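Local coordinates for protein cell death-related nuclease 4 (Caenorhabditis elegans, PDB 5DK5) that degrades RNA and DNA as a metal-dependent 3'-5' exonuclease of the DEDDh family and takes part in apoptotic DNA degradation, at residues 29-43 with 64-78. Sequence-based numbering, arbitrary orientation.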
loop_
_atom_site.group_PDB
_atom_site.type_symbol
_atom_site.label_atom_id
_atom_site.label_comp_id
_atom_site.label_asym_id
_atom_site.label_seq_id
_atom_site.Cartn_x
_atom_site.Cartn_y
_atom_site.Cartn_z
ATOM N N THR B 29 4.600 -7.168 3.790
ATOM C CA THR B 29 3.961 -5.867 3.699
ATOM C C THR B 29 2.916 -5.795 4.801
ATOM O O THR B 29 2.419 -6.826 5.257
ATOM C CB THR B 29 3.300 -5.642 2.334
ATOM O OG1 THR B 29 2.386 -6.713 2.066
ATOM C CG2 THR B 29 4.348 -5.585 1.234
ATOM N N SER B 30 2.585 -4.585 5.235
ATOM C CA SER B 30 1.608 -4.417 6.298
ATOM C C SER B 30 1.162 -2.970 6.449
ATOM O O SER B 30 1.813 -2.045 5.962
ATOM C CB SER B 30 2.180 -4.912 7.627
ATOM O OG SER B 30 3.355 -4.197 7.961
ATOM N N ASP B 31 0.029 -2.806 7.119
ATOM C CA ASP B 31 -0.472 -1.504 7.532
ATOM C C ASP B 31 -1.034 -1.677 8.937
ATOM O O ASP B 31 -2.191 -2.061 9.103
ATOM C CB ASP B 31 -1.537 -0.984 6.567
ATOM C CG ASP B 31 -1.975 0.434 6.887
ATOM O OD1 ASP B 31 -1.142 1.219 7.390
ATOM O OD2 ASP B 31 -3.153 0.764 6.635
ATOM N N ALA B 32 -0.197 -1.393 9.931
ATOM C CA ALA B 32 -0.441 -1.766 11.328
ATOM C C ALA B 32 -1.888 -1.608 11.794
ATOM O O ALA B 32 -2.407 -2.458 12.518
ATOM C CB ALA B 32 0.476 -0.956 12.231
ATOM N N ALA B 33 -2.541 -0.529 11.372
ATOM C CA ALA B 33 -3.880 -0.206 11.860
ATOM C C ALA B 33 -4.971 -1.033 11.180
ATOM O O ALA B 33 -6.129 -1.006 11.605
ATOM C CB ALA B 33 -4.156 1.279 11.667
ATOM N N ASN B 34 -4.605 -1.763 10.129
ATOM C CA ASN B 34 -5.566 -2.552 9.361
ATOM C C ASN B 34 -5.151 -4.013 9.207
ATOM O O ASN B 34 -4.115 -4.315 8.614
ATOM C CB ASN B 34 -5.763 -1.935 7.980
ATOM C CG ASN B 34 -6.771 -2.694 7.146
ATOM O OD1 ASN B 34 -7.672 -3.342 7.680
ATOM N ND2 ASN B 34 -6.626 -2.618 5.829
ATOM N N GLN B 35 -5.979 -4.912 9.730
ATOM C CA GLN B 35 -5.718 -6.346 9.648
ATOM C C GLN B 35 -6.293 -6.955 8.371
ATOM O O GLN B 35 -5.913 -8.059 7.981
ATOM C CB GLN B 35 -6.297 -7.064 10.870
ATOM C CG GLN B 35 -5.577 -6.741 12.169
ATOM C CD GLN B 35 -4.114 -7.145 12.142
ATOM O OE1 GLN B 35 -3.770 -8.248 11.717
ATOM N NE2 GLN B 35 -3.243 -6.246 12.585
ATOM N N ASP B 36 -7.209 -6.241 7.723
ATOM C CA ASP B 36 -7.759 -6.705 6.454
ATOM C C ASP B 36 -6.780 -6.333 5.349
ATOM O O ASP B 36 -7.082 -5.517 4.478
ATOM C CB ASP B 36 -9.141 -6.099 6.195
ATOM C CG ASP B 36 -9.912 -6.846 5.123
ATOM O OD1 ASP B 36 -9.324 -7.738 4.476
ATOM O OD2 ASP B 36 -11.107 -6.542 4.929
ATOM N N TYR B 37 -5.600 -6.943 5.402
ATOM C CA TYR B 37 -4.490 -6.574 4.540
ATOM C C TYR B 37 -3.900 -7.815 3.870
ATOM O O TYR B 37 -3.636 -8.809 4.545
ATOM C CB TYR B 37 -3.419 -5.854 5.359
ATOM C CG TYR B 37 -2.408 -5.090 4.537
ATOM C CD1 TYR B 37 -1.247 -5.703 4.081
ATOM C CD2 TYR B 37 -2.609 -3.752 4.228
ATOM C CE1 TYR B 37 -0.319 -5.002 3.331
ATOM C CE2 TYR B 37 -1.689 -3.047 3.481
ATOM C CZ TYR B 37 -0.546 -3.675 3.037
ATOM O OH TYR B 37 0.371 -2.969 2.292
ATOM N N PRO B 38 -3.685 -7.765 2.542
ATOM C CA PRO B 38 -3.141 -8.918 1.817
ATOM C C PRO B 38 -1.623 -9.014 1.943
ATOM O O PRO B 38 -0.899 -8.707 0.997
ATOM C CB PRO B 38 -3.568 -8.641 0.376
ATOM C CG PRO B 38 -3.524 -7.160 0.275
ATOM C CD PRO B 38 -3.960 -6.640 1.631
ATOM N N CYS B 39 -1.160 -9.447 3.112
ATOM C CA CYS B 39 0.266 -9.512 3.415
ATOM C C CYS B 39 1.047 -10.314 2.378
ATOM O O CYS B 39 0.751 -11.484 2.129
ATOM C CB CYS B 39 0.481 -10.121 4.802
ATOM S SG CYS B 39 -0.282 -9.192 6.149
ATOM N N GLU B 40 2.044 -9.666 1.778
ATOM C CA GLU B 40 2.965 -10.311 0.848
ATOM C C GLU B 40 4.363 -10.369 1.444
ATOM O O GLU B 40 4.825 -9.397 2.035
ATOM C CB GLU B 40 3.013 -9.560 -0.480
ATOM C CG GLU B 40 1.700 -9.503 -1.224
ATOM C CD GLU B 40 1.776 -8.595 -2.432
ATOM O OE1 GLU B 40 1.684 -7.361 -2.255
ATOM O OE2 GLU B 40 1.942 -9.113 -3.557
ATOM N N VAL B 41 5.037 -11.502 1.274
ATOM C CA VAL B 41 6.409 -11.662 1.741
ATOM C C VAL B 41 7.337 -10.673 1.042
ATOM O O VAL B 41 7.304 -10.546 -0.182
ATOM C CB VAL B 41 6.920 -13.097 1.494
ATOM C CG1 VAL B 41 8.384 -13.234 1.905
ATOM C CG2 VAL B 41 6.066 -14.102 2.245
ATOM N N ILE B 42 8.165 -9.981 1.823
ATOM C CA ILE B 42 9.136 -9.035 1.276
ATOM C C ILE B 42 10.560 -9.351 1.736
ATOM O O ILE B 42 11.522 -8.784 1.219
ATOM C CB ILE B 42 8.787 -7.581 1.658
ATOM C CG1 ILE B 42 8.619 -7.444 3.172
ATOM C CG2 ILE B 42 7.514 -7.145 0.938
ATOM C CD1 ILE B 42 8.365 -6.020 3.628
ATOM N N GLN B 43 10.693 -10.254 2.703
ATOM C CA GLN B 43 12.003 -10.785 3.064
ATOM C C GLN B 43 11.901 -12.245 3.498
ATOM O O GLN B 43 10.976 -12.635 4.213
ATOM C CB GLN B 43 12.652 -9.950 4.166
ATOM C CG GLN B 43 14.102 -10.338 4.429
ATOM C CD GLN B 43 14.831 -9.348 5.315
ATOM O OE1 GLN B 43 14.225 -8.448 5.897
ATOM N NE2 GLN B 43 16.145 -9.511 5.420
ATOM N N LYS B 64 16.961 -13.355 1.277
ATOM C CA LYS B 64 16.565 -12.652 0.065
ATOM C C LYS B 64 15.424 -11.683 0.332
ATOM O O LYS B 64 14.540 -11.953 1.145
ATOM C CB LYS B 64 16.144 -13.647 -1.021
ATOM C CG LYS B 64 17.204 -13.930 -2.079
ATOM C CD LYS B 64 18.201 -14.970 -1.621
ATOM C CE LYS B 64 18.943 -15.566 -2.807
ATOM N NZ LYS B 64 19.672 -14.533 -3.587
ATOM N N TYR B 65 15.461 -10.548 -0.355
ATOM C CA TYR B 65 14.323 -9.644 -0.405
ATOM C C TYR B 65 13.349 -10.164 -1.452
ATOM O O TYR B 65 13.738 -10.930 -2.335
ATOM C CB TYR B 65 14.769 -8.220 -0.735
ATOM C CG TYR B 65 15.597 -7.577 0.352
ATOM C CD1 TYR B 65 15.044 -7.299 1.593
ATOM C CD2 TYR B 65 16.928 -7.242 0.138
ATOM C CE1 TYR B 65 15.789 -6.712 2.593
ATOM C CE2 TYR B 65 17.684 -6.652 1.134
ATOM C CZ TYR B 65 17.107 -6.389 2.360
ATOM O OH TYR B 65 17.846 -5.802 3.362
ATOM N N VAL B 66 12.090 -9.752 -1.346
ATOM C CA VAL B 66 11.052 -10.183 -2.279
ATOM C C VAL B 66 10.216 -8.985 -2.718
ATOM O O VAL B 66 9.814 -8.167 -1.893
ATOM C CB VAL B 66 10.132 -11.249 -1.648
ATOM C CG1 VAL B 66 9.077 -11.715 -2.646
ATOM C CG2 VAL B 66 10.942 -12.431 -1.161
ATOM N N LYS B 67 9.961 -8.883 -4.019
ATOM C CA LYS B 67 9.148 -7.798 -4.550
ATOM C C LYS B 67 7.659 -8.159 -4.490
ATOM O O LYS B 67 7.235 -9.119 -5.135
ATOM C CB LYS B 67 9.547 -7.475 -5.991
ATOM C CG LYS B 67 8.768 -6.299 -6.589
ATOM C CD LYS B 67 8.981 -6.171 -8.084
ATOM C CE LYS B 67 10.350 -5.613 -8.410
ATOM N NZ LYS B 67 10.574 -5.535 -9.880
ATOM N N PRO B 68 6.860 -7.397 -3.718
ATOM C CA PRO B 68 5.408 -7.618 -3.698
ATOM C C PRO B 68 4.740 -7.061 -4.954
ATOM O O PRO B 68 5.336 -6.211 -5.613
ATOM C CB PRO B 68 4.959 -6.861 -2.450
ATOM C CG PRO B 68 5.939 -5.755 -2.325
ATOM C CD PRO B 68 7.251 -6.278 -2.839
ATOM N N VAL B 69 3.532 -7.524 -5.274
ATOM C CA VAL B 69 2.852 -7.118 -6.507
ATOM C C VAL B 69 1.469 -6.509 -6.265
ATOM O O VAL B 69 0.934 -5.823 -7.134
ATOM C CB VAL B 69 2.696 -8.310 -7.476
ATOM C CG1 VAL B 69 4.062 -8.841 -7.889
ATOM C CG2 VAL B 69 1.858 -9.417 -6.845
ATOM N N LEU B 70 0.886 -6.768 -5.097
ATOM C CA LEU B 70 -0.418 -6.200 -4.753
ATOM C C LEU B 70 -0.260 -4.798 -4.170
ATOM O O LEU B 70 -0.998 -3.879 -4.527
ATOM C CB LEU B 70 -1.162 -7.094 -3.759
ATOM C CG LEU B 70 -1.452 -8.528 -4.204
ATOM C CD1 LEU B 70 -2.162 -9.280 -3.093
ATOM C CD2 LEU B 70 -2.284 -8.544 -5.475
ATOM N N ASN B 71 0.699 -4.654 -3.262
ATOM C CA ASN B 71 1.052 -3.361 -2.684
ATOM C C ASN B 71 2.551 -3.156 -2.812
ATOM O O ASN B 71 3.335 -3.689 -2.025
ATOM C CB ASN B 71 0.612 -3.276 -1.225
ATOM C CG ASN B 71 -0.897 -3.277 -1.075
ATOM O OD1 ASN B 71 -1.559 -2.273 -1.341
ATOM N ND2 ASN B 71 -1.449 -4.407 -0.648
ATOM N N ARG B 72 2.938 -2.383 -3.818
ATOM C CA ARG B 72 4.330 -2.296 -4.238
ATOM C C ARG B 72 5.105 -1.207 -3.508
ATOM O O ARG B 72 6.334 -1.178 -3.559
ATOM C CB ARG B 72 4.391 -2.069 -5.746
ATOM C CG ARG B 72 3.683 -3.165 -6.525
ATOM C CD ARG B 72 3.661 -2.914 -8.014
ATOM N NE ARG B 72 2.575 -3.663 -8.635
ATOM C CZ ARG B 72 2.346 -3.723 -9.941
ATOM N NH1 ARG B 72 3.132 -3.080 -10.794
ATOM N NH2 ARG B 72 1.325 -4.433 -10.395
ATOM N N THR B 73 4.385 -0.319 -2.830
ATOM C CA THR B 73 5.007 0.706 -1.995
ATOM C C THR B 73 4.827 0.351 -0.527
ATOM O O THR B 73 3.700 0.301 -0.031
ATOM C CB THR B 73 4.403 2.104 -2.242
ATOM O OG1 THR B 73 4.314 2.363 -3.647
ATOM C CG2 THR B 73 5.259 3.175 -1.581
ATOM N N LEU B 74 5.931 0.101 0.167
ATOM C CA LEU B 74 5.874 -0.175 1.597
ATOM C C LEU B 74 5.355 1.042 2.353
ATOM O O LEU B 74 5.807 2.162 2.124
ATOM C CB LEU B 74 7.253 -0.567 2.135
ATOM C CG LEU B 74 7.935 -1.793 1.522
ATOM C CD1 LEU B 74 9.211 -2.100 2.291
ATOM C CD2 LEU B 74 7.010 -3.002 1.510
ATOM N N THR B 75 4.406 0.819 3.256
ATOM C CA THR B 75 3.931 1.884 4.123
ATOM C C THR B 75 5.061 2.279 5.059
ATOM O O THR B 75 6.008 1.517 5.252
ATOM C CB THR B 75 2.703 1.463 4.946
ATOM O OG1 THR B 75 3.074 0.444 5.882
ATOM C CG2 THR B 75 1.600 0.941 4.037
ATOM N N LYS B 76 4.968 3.470 5.635
ATOM C CA LYS B 76 6.019 3.965 6.513
ATOM C C LYS B 76 6.163 3.079 7.746
ATOM O O LYS B 76 7.276 2.797 8.187
ATOM C CB LYS B 76 5.729 5.409 6.926
ATOM C CG LYS B 76 6.786 6.038 7.821
ATOM C CD LYS B 76 8.136 6.145 7.124
ATOM C CE LYS B 76 9.202 6.694 8.060
ATOM N NZ LYS B 76 8.837 8.029 8.611
ATOM N N ASN B 77 5.037 2.635 8.299
ATOM C CA ASN B 77 5.061 1.804 9.496
ATOM C C ASN B 77 5.599 0.405 9.196
ATOM O O ASN B 77 6.175 -0.245 10.068
ATOM C CB ASN B 77 3.665 1.720 10.127
ATOM C CG ASN B 77 2.629 1.120 9.195
ATOM O OD1 ASN B 77 2.392 -0.087 9.210
ATOM N ND2 ASN B 77 1.993 1.965 8.391
ATOM N N CYS B 78 5.428 -0.050 7.959
ATOM C CA CYS B 78 5.999 -1.324 7.538
ATOM C C CYS B 78 7.521 -1.228 7.493
ATOM O O CYS B 78 8.221 -2.113 7.983
ATOM C CB CYS B 78 5.457 -1.740 6.170
ATOM S SG CYS B 78 6.272 -3.203 5.469
HETATM O O HOH W 1 0.609 -6.552 0.050
HETATM O O HOH W 2 3.189 -2.143 3.479
HETATM O O HOH W 3 3.079 -2.423 10.097
#
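Q43 and Y65 form an antiparallel non-hydrogen-bonded pair where strands 41-50 and 55-65 meet, and one residue on, V66 N donates to I42 O (2.8 Å). This is the end of the outer hairpin in the RNase H-like sheet of a DEDDh exonuclease; a classic bulge at I42 and Q43 faces the metal ligand E27 on the next strand. Beyond the hairpin, E40 grips the backbone of 69-71. Its carboxylate, carried forward by a chain extended at CG (chi2 172°), collects successive backbone N-H groups: OE2 takes V69 N at 2.8 Å and L70 N at 3.0 Å from opposite faces of its plane, while OE1 takes N71 N at 3.1 Å. A glutamate suits this buried place, since two oxygens can satisfy three amides, which probably favour its charged form. P68, beside this carboxylate, adds an apolar surface: its CG packs against CG2 of both T29 and I42. The I42 tip, CD1, meets L74 CD2 end on (3.9 Å) and also approaches SG of C78, in the first turn of helix 76-82. At that helix, T75 is the N-cap: OG1, set between its own N and carbonyl carbon (chi1 67°), accepts from C78 N and donates to S30 O, a double role a hydroxyl can fill. N77 OD1 receives A32 N almost straight, at 174°, though from above the amide plane; ND2 reaches D31 OD1 only weakly, and D31 OD2 is bonded to K76 N of the second subunit. N71 OD1 likewise bonds T73 N of that subunit. Between 29-43 and 64-78 sits a water that donates to E40 OE1 (2.7 Å) and P38 O and accepts from T29 OG1 and N71 ND2.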